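Local structure of putative secreted glycosylhydrolase (Parabacteroides distasonis ATCC 8503, 3IMM) at residues W122-I134 / I137-S149. The protein is probably a secreted hydrolase of the 3-keto-disaccharide hydrolase family, thought to act on sugar substrates. Residues are numbered along the deposited sequence; the frame is centred on the assembly and turned at random.
Sequences WNHMRIKCAGQHI and ILNGKKVTEMDMS
Antiparallel hydrogen-bonded pairs join Arg-126 to Ile-137 at one end (Ile-137 N to Arg-126 O 2.8 Å) and Ile-134 to Met-146 at the other. Asn-139 continues the pairing with backbone and side chain: its N donates to His-124 O, its OD1 accepts from His-124 N (2.9 Å, 169° at the hydrogen), and its ND2 reaches a lone pair of Asn-123 OD1 at 3.0 Å, the amides nearly coplanar. An amide suits because it both donates and accepts; Lys-117 N also binds Asn-123 OD1, and Val-115 O takes Asn-139 ND2. Asn-139 and Gly-140 tolerate the positive phi of the type I' turn. On the face carrying Arg-126 and Ile-137, Ile-137 CD1 lies beside the arginine methylenes, 4.1 Å from Arg-126 CG, while NE salt-bridges Asp-52. Selenomethionine Met-148 puts SE 4.0 Å from Ile-134 CD1, both side chains touching Tyr-68. With CG anti to N (chi1 -179°), Asp-147 lies alongside His-133, OD2 meeting ring carbon CE1 at 3.3 Å, a van der Waals approach; its OD1 takes Ser-149 N, an Asx turn, and Ser-149 OG from the same carboxylate face. Two hairpins sharing strand 133-138 thus form an antiparallel meander at the margin of a concanavalin-like beta sandwich.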
ATOM      1  N   TRP A 122     -13.628  -8.571   6.064  1.00 27.61           N
ATOM      2  CA  TRP A 122     -12.366  -8.015   6.541  1.00 27.21           C
ATOM      3  C   TRP A 122     -11.190  -8.830   6.061  1.00 27.45           C
ATOM      4  O   TRP A 122     -11.227 -10.059   6.039  1.00 26.08           O
ATOM      5  CB  TRP A 122     -12.335  -7.814   8.071  1.00 28.99           C
ATOM      6  CG  TRP A 122     -13.031  -6.553   8.462  1.00 24.98           C
ATOM      7  CD1 TRP A 122     -14.334  -6.433   8.803  1.00 24.88           C
ATOM      8  CD2 TRP A 122     -12.497  -5.220   8.463  1.00 27.67           C
ATOM      9  NE1 TRP A 122     -14.647  -5.132   9.037  1.00 25.67           N
ATOM     10  CE2 TRP A 122     -13.536  -4.360   8.857  1.00 27.46           C
ATOM     11  CE3 TRP A 122     -11.245  -4.673   8.197  1.00 29.99           C
ATOM     12  CZ2 TRP A 122     -13.362  -2.977   8.977  1.00 28.99           C
ATOM     13  CZ3 TRP A 122     -11.076  -3.294   8.278  1.00 27.21           C
ATOM     14  CH2 TRP A 122     -12.123  -2.462   8.679  1.00 26.83           C
ATOM     15  N   ASN A 123     -10.162  -8.110   5.642  1.00 27.45           N
ATOM     16  CA  ASN A 123      -8.889  -8.695   5.226  1.00 27.95           C
ATOM     17  C   ASN A 123      -7.769  -8.326   6.181  1.00 27.44           C
ATOM     18  O   ASN A 123      -7.869  -7.366   6.957  1.00 25.53           O
ATOM     19  CB  ASN A 123      -8.471  -8.187   3.840  1.00 26.05           C
ATOM     20  CG  ASN A 123      -9.484  -8.488   2.791  1.00 25.84           C
ATOM     21  OD1 ASN A 123      -9.435  -9.526   2.134  1.00 25.50           O
ATOM     22  ND2 ASN A 123     -10.445  -7.600   2.651  1.00 23.94           N
ATOM     23  N   HIS A 124      -6.687  -9.096   6.106  1.00 25.34           N
ATOM     24  CA  HIS A 124      -5.482  -8.769   6.855  1.00 25.17           C
ATOM     25  C   HIS A 124      -4.285  -8.822   5.909  1.00 27.04           C
ATOM     26  O   HIS A 124      -4.214  -9.684   5.032  1.00 25.92           O
ATOM     27  CB  HIS A 124      -5.284  -9.701   8.067  1.00 26.29           C
ATOM     28  CG  HIS A 124      -4.054  -9.387   8.831  1.00 26.65           C
ATOM     29  ND1 HIS A 124      -2.866 -10.054   8.625  1.00 30.95           N
ATOM     30  CD2 HIS A 124      -3.786  -8.398   9.709  1.00 30.39           C
ATOM     31  CE1 HIS A 124      -1.937  -9.525   9.398  1.00 33.49           C
ATOM     32  NE2 HIS A 124      -2.469  -8.528  10.073  1.00 27.45           N
HETATM   33  N   MSE A 125      -3.386  -7.851   6.059  1.00 26.44           N
HETATM   34  CA  MSE A 125      -2.188  -7.762   5.246  1.00 29.32           C
HETATM   35  C   MSE A 125      -1.012  -7.402   6.149  1.00 27.06           C
HETATM   36  O   MSE A 125      -1.116  -6.533   7.005  1.00 29.80           O
HETATM   37  CB  MSE A 125      -2.351  -6.716   4.139  1.00 27.62           C
HETATM   38  CG  MSE A 125      -1.080  -6.411   3.383  1.00 32.81           C
HETATM   39 SE   MSE A 125      -1.389  -5.051   1.999  0.75 35.45          SE
HETATM   40  CE  MSE A 125      -2.197  -6.235   0.790  1.00 18.24           C
ATOM     41  N   ARG A 126       0.078  -8.116   5.948  1.00 28.07           N
ATOM     42  CA  ARG A 126       1.382  -7.824   6.557  1.00 27.42           C
ATOM     43  C   ARG A 126       2.406  -7.491   5.449  1.00 26.55           C
ATOM     44  O   ARG A 126       2.530  -8.220   4.448  1.00 28.19           O
ATOM     45  CB  ARG A 126       1.865  -9.012   7.380  1.00 25.12           C
ATOM     46  CG  ARG A 126       3.285  -8.828   7.927  1.00 27.12           C
ATOM     47  CD  ARG A 126       3.593  -9.846   8.956  1.00 29.12           C
ATOM     48  NE  ARG A 126       2.746  -9.682  10.144  1.00 30.28           N
ATOM     49  CZ  ARG A 126       2.680 -10.553  11.156  1.00 32.24           C
ATOM     50  NH1 ARG A 126       3.450 -11.627  11.199  1.00 30.55           N
ATOM     51  NH2 ARG A 126       1.842 -10.329  12.145  1.00 34.93           N
ATOM     52  N   ILE A 127       3.099  -6.377   5.609  1.00 27.64           N
ATOM     53  CA  ILE A 127       4.106  -5.933   4.637  1.00 28.00           C
ATOM     54  C   ILE A 127       5.424  -5.882   5.388  1.00 27.46           C
ATOM     55  O   ILE A 127       5.543  -5.161   6.351  1.00 28.98           O
ATOM     56  CB  ILE A 127       3.780  -4.566   4.030  1.00 27.95           C
ATOM     57  CG1 ILE A 127       2.354  -4.553   3.479  1.00 29.00           C
ATOM     58  CG2 ILE A 127       4.750  -4.209   2.923  1.00 27.09           C
ATOM     59  CD1 ILE A 127       1.870  -3.138   3.134  1.00 30.52           C
ATOM     60  N   LYS A 128       6.382  -6.688   4.966  1.00 27.02           N
ATOM     61  CA  LYS A 128       7.704  -6.733   5.566  1.00 26.96           C
ATOM     62  C   LYS A 128       8.642  -5.976   4.645  1.00 28.30           C
ATOM     63  O   LYS A 128       8.814  -6.333   3.468  1.00 26.51           O
ATOM     64  CB  LYS A 128       8.203  -8.177   5.784  1.00 25.30           C
ATOM     65  CG  LYS A 128       7.241  -9.070   6.575  1.00 31.80           C
ATOM     66  CD  LYS A 128       7.844 -10.442   6.964  1.00 34.15           C
ATOM     67  CE  LYS A 128       8.391 -10.456   8.371  1.00 38.78           C
ATOM     68  NZ  LYS A 128       9.152 -11.683   8.708  1.00 38.56           N
ATOM     69  N   CYS A 129       9.235  -4.916   5.193  1.00 28.45           N
ATOM     70  CA  CYS A 129      10.068  -4.017   4.420  1.00 27.81           C
ATOM     71  C   CYS A 129      11.494  -4.038   4.953  1.00 26.97           C
ATOM     72  O   CYS A 129      11.838  -3.342   5.895  1.00 26.81           O
ATOM     73  CB  CYS A 129       9.480  -2.632   4.446  1.00 28.59           C
ATOM     74  SG  CYS A 129       7.902  -2.492   3.560  1.00 29.74           S
ATOM     75  N   ALA A 130      12.318  -4.861   4.324  1.00 28.46           N
ATOM     76  CA  ALA A 130      13.667  -5.122   4.777  1.00 28.20           C
ATOM     77  C   ALA A 130      14.633  -4.598   3.730  1.00 28.69           C
ATOM     78  O   ALA A 130      15.070  -5.327   2.849  1.00 26.59           O
ATOM     79  CB  ALA A 130      13.869  -6.652   5.044  1.00 27.98           C
ATOM     80  N   GLY A 131      14.951  -3.307   3.817  1.00 28.94           N
ATOM     81  CA  GLY A 131      15.697  -2.639   2.751  1.00 29.11           C
ATOM     82  C   GLY A 131      15.050  -2.887   1.389  1.00 26.95           C
ATOM     83  O   GLY A 131      13.854  -2.634   1.204  1.00 27.47           O
ATOM     84  N   GLN A 132      15.829  -3.396   0.443  1.00 26.26           N
ATOM     85  CA  GLN A 132      15.334  -3.648  -0.935  1.00 26.65           C
ATOM     86  C   GLN A 132      14.365  -4.824  -1.077  1.00 27.20           C
ATOM     87  O   GLN A 132      13.808  -5.041  -2.163  1.00 26.81           O
ATOM     88  CB  GLN A 132      16.510  -3.818  -1.901  1.00 26.35           C
ATOM     89  CG  GLN A 132      17.142  -2.496  -2.258  1.00 27.07           C
ATOM     90  CD  GLN A 132      18.304  -2.655  -3.209  1.00 27.52           C
ATOM     91  OE1 GLN A 132      19.070  -3.589  -3.102  1.00 24.99           O
ATOM     92  NE2 GLN A 132      18.437  -1.737  -4.132  1.00 22.36           N
ATOM     93  N   HIS A 133      14.182  -5.597  -0.007  1.00 28.26           N
ATOM     94  CA  HIS A 133      13.253  -6.735   0.003  1.00 29.34           C
ATOM     95  C   HIS A 133      11.926  -6.387   0.684  1.00 29.38           C
ATOM     96  O   HIS A 133      11.900  -6.040   1.888  1.00 31.02           O
ATOM     97  CB  HIS A 133      13.921  -7.934   0.676  1.00 30.17           C
ATOM     98  CG  HIS A 133      15.201  -8.323   0.008  1.00 35.75           C
ATOM     99  ND1 HIS A 133      15.244  -9.144  -1.102  1.00 37.28           N
ATOM    100  CD2 HIS A 133      16.485  -7.939   0.242  1.00 39.04           C
ATOM    101  CE1 HIS A 133      16.500  -9.281  -1.495  1.00 38.85           C
ATOM    102  NE2 HIS A 133      17.272  -8.556  -0.698  1.00 36.77           N
ATOM    103  N   ILE A 134      10.852  -6.442  -0.105  1.00 28.34           N
ATOM    104  CA  ILE A 134       9.462  -6.220   0.349  1.00 27.22           C
ATOM    105  C   ILE A 134       8.694  -7.521   0.130  1.00 27.50           C
ATOM    106  O   ILE A 134       8.778  -8.115  -0.934  1.00 27.80           O
ATOM    107  CB  ILE A 134       8.818  -5.030  -0.424  1.00 26.56           C
ATOM    108  CG1 ILE A 134       9.637  -3.767  -0.129  1.00 25.30           C
ATOM    109  CG2 ILE A 134       7.328  -4.801  -0.024  1.00 24.45           C
ATOM    110  CD1 ILE A 134       9.158  -2.495  -0.810  1.00 28.00           C
ATOM    111  N   ILE A 137       2.065 -10.342   2.604  1.00 24.15           N
ATOM    112  CA  ILE A 137       1.338 -11.478   3.040  1.00 24.04           C
ATOM    113  C   ILE A 137      -0.098 -11.011   3.161  1.00 24.86           C
ATOM    114  O   ILE A 137      -0.370 -10.103   3.931  1.00 25.46           O
ATOM    115  CB  ILE A 137       1.882 -11.983   4.386  1.00 24.95           C
ATOM    116  CG1 ILE A 137       3.395 -12.267   4.273  1.00 27.18           C
ATOM    117  CG2 ILE A 137       1.090 -13.245   4.820  1.00 22.66           C
ATOM    118  CD1 ILE A 137       4.176 -11.932   5.451  1.00 32.94           C
ATOM    119  N   LEU A 138      -1.008 -11.630   2.417  1.00 25.86           N
ATOM    120  CA  LEU A 138      -2.427 -11.206   2.374  1.00 25.43           C
ATOM    121  C   LEU A 138      -3.294 -12.395   2.825  1.00 27.10           C
ATOM    122  O   LEU A 138      -3.181 -13.467   2.273  1.00 24.79           O
ATOM    123  CB  LEU A 138      -2.780 -10.761   0.955  1.00 23.83           C
ATOM    124  CG  LEU A 138      -4.223 -10.360   0.646  1.00 27.68           C
ATOM    125  CD1 LEU A 138      -4.660  -9.233   1.582  1.00 26.81           C
ATOM    126  CD2 LEU A 138      -4.378  -9.950  -0.810  1.00 24.49           C
ATOM    127  N   ASN A 139      -4.103 -12.214   3.871  1.00 25.55           N
ATOM    128  CA  ASN A 139      -4.933 -13.277   4.394  1.00 26.02           C
ATOM    129  C   ASN A 139      -4.154 -14.584   4.643  1.00 27.49           C
ATOM    130  O   ASN A 139      -4.629 -15.682   4.373  1.00 24.93           O
ATOM    131  CB  ASN A 139      -6.168 -13.460   3.485  1.00 24.68           C
ATOM    132  CG  ASN A 139      -7.025 -12.222   3.466  1.00 25.81           C
ATOM    133  OD1 ASN A 139      -7.097 -11.504   4.488  1.00 27.07           O
ATOM    134  ND2 ASN A 139      -7.594 -11.889   2.315  1.00 26.63           N
ATOM    135  N   GLY A 140      -2.941 -14.426   5.161  1.00 28.38           N
ATOM    136  CA  GLY A 140      -2.087 -15.529   5.488  1.00 25.75           C
ATOM    137  C   GLY A 140      -1.364 -16.156   4.315  1.00 25.41           C
ATOM    138  O   GLY A 140      -0.710 -17.146   4.491  1.00 27.91           O
ATOM    139  N   LYS A 141      -1.454 -15.571   3.129  1.00 28.24           N
ATOM    140  CA  LYS A 141      -0.785 -16.103   1.917  1.00 26.71           C
ATOM    141  C   LYS A 141       0.325 -15.177   1.481  1.00 26.95           C
ATOM    142  O   LYS A 141       0.105 -13.963   1.294  1.00 25.15           O
ATOM    143  CB  LYS A 141      -1.749 -16.220   0.761  1.00 29.65           C
ATOM    144  CG  LYS A 141      -2.994 -17.052   1.002  1.00 32.70           C
ATOM    145  CD  LYS A 141      -2.726 -18.523   0.902  1.00 40.11           C
ATOM    146  CE  LYS A 141      -3.974 -19.371   1.098  1.00 41.04           C
ATOM    147  NZ  LYS A 141      -3.717 -20.768   1.645  1.00 39.81           N
ATOM    148  N   LYS A 142       1.520 -15.737   1.291  1.00 28.15           N
ATOM    149  CA  LYS A 142       2.616 -14.978   0.729  1.00 28.13           C
ATOM    150  C   LYS A 142       2.328 -14.731  -0.752  1.00 28.76           C
ATOM    151  O   LYS A 142       2.522 -15.622  -1.583  1.00 29.94           O
ATOM    152  CB  LYS A 142       3.921 -15.735   0.929  1.00 29.99           C
ATOM    153  CG  LYS A 142       5.158 -14.953   0.540  1.00 30.34           C
ATOM    154  CD  LYS A 142       6.406 -15.508   1.242  1.00 32.29           C
ATOM    155  CE  LYS A 142       6.874 -16.814   0.699  1.00 35.59           C
ATOM    156  NZ  LYS A 142       6.864 -16.880  -0.784  1.00 36.61           N
ATOM    157  N   VAL A 143       1.903 -13.518  -1.077  1.00 27.12           N
ATOM    158  CA  VAL A 143       1.498 -13.195  -2.431  1.00 27.49           C
ATOM    159  C   VAL A 143       2.564 -12.483  -3.275  1.00 27.55           C
ATOM    160  O   VAL A 143       2.568 -12.632  -4.475  1.00 28.16           O
ATOM    161  CB  VAL A 143       0.149 -12.436  -2.504  1.00 24.37           C
ATOM    162  CG1 VAL A 143      -0.967 -13.371  -2.000  1.00 27.08           C
ATOM    163  CG2 VAL A 143       0.166 -11.151  -1.721  1.00 25.07           C
ATOM    164  N   THR A 144       3.480 -11.759  -2.650  1.00 27.52           N
ATOM    165  CA  THR A 144       4.377 -10.878  -3.394  1.00 26.81           C
ATOM    166  C   THR A 144       5.686 -10.792  -2.672  1.00 26.68           C
ATOM    167  O   THR A 144       5.724 -10.643  -1.449  1.00 24.11           O
ATOM    168  CB  THR A 144       3.741  -9.460  -3.565  1.00 23.98           C
ATOM    169  OG1 THR A 144       2.436  -9.626  -4.127  1.00 27.37           O
ATOM    170  CG2 THR A 144       4.597  -8.526  -4.443  1.00 24.30           C
ATOM    171  N   GLU A 145       6.761 -10.897  -3.443  1.00 26.59           N
ATOM    172  CA  GLU A 145       8.136 -10.798  -2.926  1.00 27.76           C
ATOM    173  C   GLU A 145       8.956 -10.057  -3.955  1.00 29.72           C
ATOM    174  O   GLU A 145       9.246 -10.587  -5.028  1.00 29.96           O
ATOM    175  CB  GLU A 145       8.768 -12.169  -2.719  1.00 29.52           C
ATOM    176  CG  GLU A 145       8.693 -12.646  -1.327  1.00 33.29           C
ATOM    177  CD  GLU A 145       9.408 -13.937  -1.117  1.00 35.69           C
ATOM    178  OE1 GLU A 145       8.946 -14.954  -1.641  1.00 35.95           O
ATOM    179  OE2 GLU A 145      10.441 -13.914  -0.437  1.00 41.04           O
HETATM  180  N   MSE A 146       9.332  -8.835  -3.622  1.00 28.00           N
HETATM  181  CA  MSE A 146      10.073  -7.992  -4.517  1.00 27.26           C
HETATM  182  C   MSE A 146      11.476  -7.837  -3.988  1.00 27.51           C
HETATM  183  O   MSE A 146      11.670  -7.483  -2.830  1.00 26.38           O
HETATM  184  CB  MSE A 146       9.456  -6.593  -4.553  1.00 26.67           C
HETATM  185  CG  MSE A 146      10.334  -5.595  -5.304  1.00 29.08           C
HETATM  186 SE   MSE A 146       9.420  -3.942  -5.747  0.75 33.04          SE
HETATM  187  CE  MSE A 146       8.624  -4.385  -7.362  1.00 33.42           C
ATOM    188  N   ASP A 147      12.448  -8.023  -4.864  1.00 25.64           N
ATOM    189  CA  ASP A 147      13.816  -7.482  -4.648  1.00 28.16           C
ATOM    190  C   ASP A 147      14.021  -6.287  -5.579  1.00 26.14           C
ATOM    191  O   ASP A 147      14.322  -6.455  -6.738  1.00 26.66           O
ATOM    192  CB  ASP A 147      14.881  -8.560  -4.908  1.00 26.69           C
ATOM    193  CG  ASP A 147      16.326  -8.058  -4.675  1.00 30.66           C
ATOM    194  OD1 ASP A 147      16.599  -6.834  -4.591  1.00 27.64           O
ATOM    195  OD2 ASP A 147      17.208  -8.925  -4.652  1.00 35.04           O
HETATM  196  N   MSE A 148      13.953  -5.088  -5.014  1.00 26.29           N
HETATM  197  CA  MSE A 148      14.040  -3.820  -5.738  1.00 27.16           C
HETATM  198  C   MSE A 148      15.300  -3.645  -6.570  1.00 28.79           C
HETATM  199  O   MSE A 148      15.304  -2.841  -7.513  1.00 30.22           O
HETATM  200  CB  MSE A 148      13.891  -2.627  -4.757  1.00 29.50           C
HETATM  201  CG  MSE A 148      12.586  -2.620  -4.033  1.00 26.31           C
HETATM  202 SE   MSE A 148      12.486  -1.339  -2.644  0.75 27.91          SE
HETATM  203  CE  MSE A 148      12.477   0.298  -3.706  1.00 28.51           C
ATOM    204  N   SER A 149      16.352  -4.404  -6.260  1.00 28.79           N
ATOM    205  CA  SER A 149      17.616  -4.302  -6.997  1.00 28.03           C
ATOM    206  C   SER A 149      17.467  -4.786  -8.423  1.00 27.18           C
ATOM    207  O   SER A 149      18.238  -4.365  -9.259  1.00 27.27           O
ATOM    208  CB  SER A 149      18.776  -5.029  -6.296  1.00 28.29           C
ATOM    209  OG  SER A 149      18.541  -6.396  -6.231  1.00 28.02           O
TER
HETATM  210  O   HOH W   1      -1.763 -11.853   6.234  1.00 17.83           O